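Local coordinates for protein type VI secretion system component (Escherichia coli O6, PDB 2P5Z) that is a component of the type VI secretion system, structurally similar to the T4 phage tail proteins gp27 and gp5, and probably forms part of the cell-puncturing apparatus, at residues 112-115 / 116-119; 98-101 / 102-105. All blocks are in the same frame, centred on the assembly; numbering follows the deposited sequence.

Interaction 1 (112-115 / 116-119); sequences PRMA and LLTR
Met114 and Leu117 meet along the buried flank of this turn, CG of Met114 lying 4.4 Å from CG of Leu117. Leu117 holds its CG beside its own backbone N (chi1 -51°), which sets that carbon against the Met114 carbonyl, CG to O 3.2 Å. Beyond this pair the packing continues into the domain: the extended Met114 side chain reaches Phe186, Phe188 and Ile199, while Leu117 rests on Leu172 of helix 171-182 and on His143. The backbone beneath is a 3-10 segment, residues 114-118, marked by successive i to i+3 hydrogen bonds: Leu116 N to Arg113 O at 2.8 Å, Leu117 N to Met114 O at 3.0 Å and a longer one from Thr118 N to Ala115 O at 3.3 Å. Leu116, on another side of the turn, covers the Arg113 carbonyl with CB, 3.2 Å from that O, and also touches Met63. The side chain of Arg113 leads away from the turn and forms salt bridges with Asp149 and Glu197. Toward solvent the contact thins out, and exposed Thr118 adds little beyond its backbone bond, with CB 3.4 Å from the Ala115 O.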
# COMPACT_ATOMS: atom_id res chain seq x y z
N PRO A 112 -3.45 -15.81 20.04
CA PRO A 112 -4.61 -16.55 20.52
C PRO A 112 -5.26 -17.34 19.36
O PRO A 112 -4.87 -17.18 18.18
CB PRO A 112 -5.54 -15.44 20.98
CG PRO A 112 -5.26 -14.35 20.06
CD PRO A 112 -3.78 -14.38 19.84
N ARG A 113 -6.21 -18.20 19.69
CA ARG A 113 -6.81 -19.07 18.69
C ARG A 113 -7.59 -18.25 17.63
O ARG A 113 -7.58 -18.60 16.45
CB ARG A 113 -7.69 -20.13 19.36
CG ARG A 113 -6.92 -21.26 20.04
CD ARG A 113 -7.82 -21.99 21.03
NE ARG A 113 -8.30 -21.10 22.09
CZ ARG A 113 -9.39 -21.31 22.82
NH1 ARG A 113 -10.16 -22.37 22.60
NH2 ARG A 113 -9.75 -20.44 23.78
N MET A 114 -8.17 -17.13 18.07
CA MET A 114 -8.82 -16.18 17.18
C MET A 114 -7.97 -15.80 15.98
O MET A 114 -8.49 -15.72 14.88
CB MET A 114 -9.29 -14.93 17.93
CG MET A 114 -10.09 -13.93 17.07
SD MET A 114 -10.72 -12.53 18.01
CE MET A 114 -12.20 -12.14 17.10
N ALA A 115 -6.66 -15.61 16.15
CA ALA A 115 -5.77 -15.35 15.00
C ALA A 115 -5.90 -16.38 13.88
O ALA A 115 -5.65 -16.07 12.73
CB ALA A 115 -4.34 -15.27 15.43
N LEU A 116 -6.30 -17.61 14.22
CA LEU A 116 -6.41 -18.66 13.21
C LEU A 116 -7.56 -18.46 12.23
O LEU A 116 -7.55 -19.09 11.18
CB LEU A 116 -6.48 -20.04 13.83
CG LEU A 116 -5.28 -20.45 14.67
CD1 LEU A 116 -5.64 -21.73 15.40
CD2 LEU A 116 -4.01 -20.61 13.81
N LEU A 117 -8.51 -17.57 12.54
CA LEU A 117 -9.57 -17.18 11.60
C LEU A 117 -9.05 -16.57 10.30
O LEU A 117 -9.80 -16.39 9.35
CB LEU A 117 -10.55 -16.16 12.19
CG LEU A 117 -11.31 -16.21 13.51
CD1 LEU A 117 -12.71 -15.67 13.31
CD2 LEU A 117 -11.30 -17.57 14.22
N THR A 118 -7.76 -16.25 10.26
CA THR A 118 -7.13 -15.70 9.07
C THR A 118 -6.86 -16.83 8.08
O THR A 118 -6.67 -16.60 6.90
CB THR A 118 -5.86 -14.91 9.49
OG1 THR A 118 -6.28 -13.74 10.19
CG2 THR A 118 -4.99 -14.49 8.34
N ARG A 119 -6.90 -18.06 8.57
CA ARG A 119 -6.59 -19.21 7.74
C ARG A 119 -7.75 -19.75 6.90
O ARG A 119 -7.54 -20.62 6.07
CB ARG A 119 -5.93 -20.31 8.58
CG ARG A 119 -4.41 -20.37 8.43
CD ARG A 119 -3.72 -21.16 9.54
NE ARG A 119 -4.43 -22.37 9.97
CZ ARG A 119 -4.28 -23.57 9.41
NH1 ARG A 119 -3.47 -23.75 8.37
NH2 ARG A 119 -4.96 -24.61 9.89

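Interaction 2 (98-101 / 102-105); sequences SSSQ and DEAR
Ser98 faces Arg105 across the end of a beta hairpin and meets it twice. In the backbone, Arg105 N donates to Ser98 O at 2.9 Å in a nearly straight bond (N-H...O 167°), one side of an antiparallel hydrogen-bonded pair. On the face that carries both side chains, Arg105 NH1 donates to Ser98 OG at 3.2 Å, a more bent bond that meets the hydroxyl at the guanidinium edge, near its plane. Ser98 places OG between its backbone N and carbonyl carbon (chi1 56°), where it also lies 3.4 Å from Arg105 CB; the arginine chain runs out extended and bends at chi3 to bring NH1 round to it. Ser99 follows in a non-hydrogen-bonded pair with Ala104, its side chain on the other face. There its OG stands 3.7 Å from Ala104 CB and is hydrogen-bonded to His96, while the Ser99 CA touches Glu103 O. Beyond this last strand pair, Ser100 N donates to Glu103 O at 2.7 Å, and the Ser100 CB brushes Glu103 CG at 4.2 Å; Lys54 NZ is hydrogen-bonded to the Ser100 O. The chain then reverses through Gln101 and Asp102, whose CG and OD2 respectively approach to 3.8 Å, with amide and carboxylate planes 73° apart. Arg105 NE is taken by Gln48 of the adjoining strand 44-51, so the guanidinium has partners in both neighbouring strands, which should restrict its rotation and tie the exposed end of the hairpin laterally into the sheet.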
# COMPACT_ATOMS: atom_id res chain seq x y z
N SER A 98 20.03 -20.05 15.76
CA SER A 98 21.47 -20.33 15.74
C SER A 98 21.76 -21.53 16.61
O SER A 98 20.88 -22.01 17.32
CB SER A 98 22.30 -19.14 16.25
OG SER A 98 21.88 -18.76 17.54
N SER A 99 23.00 -21.98 16.58
CA SER A 99 23.43 -23.09 17.42
C SER A 99 24.81 -22.84 17.95
O SER A 99 25.70 -22.43 17.22
CB SER A 99 23.40 -24.38 16.63
OG SER A 99 22.06 -24.78 16.37
N SER A 100 25.00 -23.09 19.23
CA SER A 100 26.34 -23.07 19.80
C SER A 100 26.83 -24.49 19.95
O SER A 100 26.27 -25.44 19.37
CB SER A 100 26.32 -22.40 21.17
OG SER A 100 26.10 -21.01 21.04
N GLN A 101 27.90 -24.62 20.73
CA GLN A 101 28.47 -25.91 21.10
C GLN A 101 27.48 -26.67 21.98
O GLN A 101 27.32 -27.87 21.83
CB GLN A 101 29.79 -25.69 21.86
CG GLN A 101 30.58 -26.97 22.19
CD GLN A 101 31.21 -27.61 20.97
OE1 GLN A 101 31.58 -26.92 20.02
NE2 GLN A 101 31.35 -28.93 20.99
N ASP A 102 26.78 -25.96 22.86
CA ASP A 102 25.93 -26.62 23.85
C ASP A 102 24.45 -26.26 23.82
O ASP A 102 23.63 -26.91 24.49
CB ASP A 102 26.53 -26.43 25.24
CG ASP A 102 27.83 -27.18 25.38
OD1 ASP A 102 27.79 -28.43 25.26
OD2 ASP A 102 28.90 -26.51 25.53
N GLU A 103 24.10 -25.25 23.03
CA GLU A 103 22.71 -24.87 22.94
C GLU A 103 22.26 -24.40 21.56
O GLU A 103 23.07 -24.28 20.63
CB GLU A 103 22.37 -23.84 24.02
CG GLU A 103 23.39 -22.73 24.15
CD GLU A 103 22.85 -21.55 24.93
OE1 GLU A 103 21.98 -21.77 25.81
OE2 GLU A 103 23.28 -20.40 24.65
N ALA A 104 20.97 -24.18 21.42
CA ALA A 104 20.44 -23.57 20.22
C ALA A 104 19.46 -22.49 20.61
O ALA A 104 18.88 -22.54 21.69
CB ALA A 104 19.78 -24.59 19.33
N ARG A 105 19.32 -21.49 19.74
CA ARG A 105 18.42 -20.36 19.98
C ARG A 105 17.20 -20.55 19.08
O ARG A 105 17.33 -20.96 17.93
CB ARG A 105 19.17 -19.07 19.64
CG ARG A 105 18.49 -17.78 19.98
CD ARG A 105 19.51 -16.67 19.80
NE ARG A 105 19.03 -15.56 18.97
CZ ARG A 105 19.56 -15.20 17.80
NH1 ARG A 105 20.59 -15.86 17.29
NH2 ARG A 105 19.05 -14.17 17.13

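Interaction 2 comes first along the chain, and strand 104-111 connects it to interaction 1: the strand leaves the hairpin turn at residues 98-105 and gives way to the 3-10 turn at residues 112-119. The two centres lie 32 Å apart, with nearest atoms about 21 Å from each other, so they do not touch. Both belong to the part of the chain related to phage tail baseplate proteins. The hairpin formed with strand 85-99 projects at the surface, 36 Å from the centre of the chain, whereas the turn sits only 9 Å from that centre, against helix 171-182 and strands 185-191 and 196-202. One strand thus runs from a surface hairpin tip to a partly buried turn near the centre of the chain.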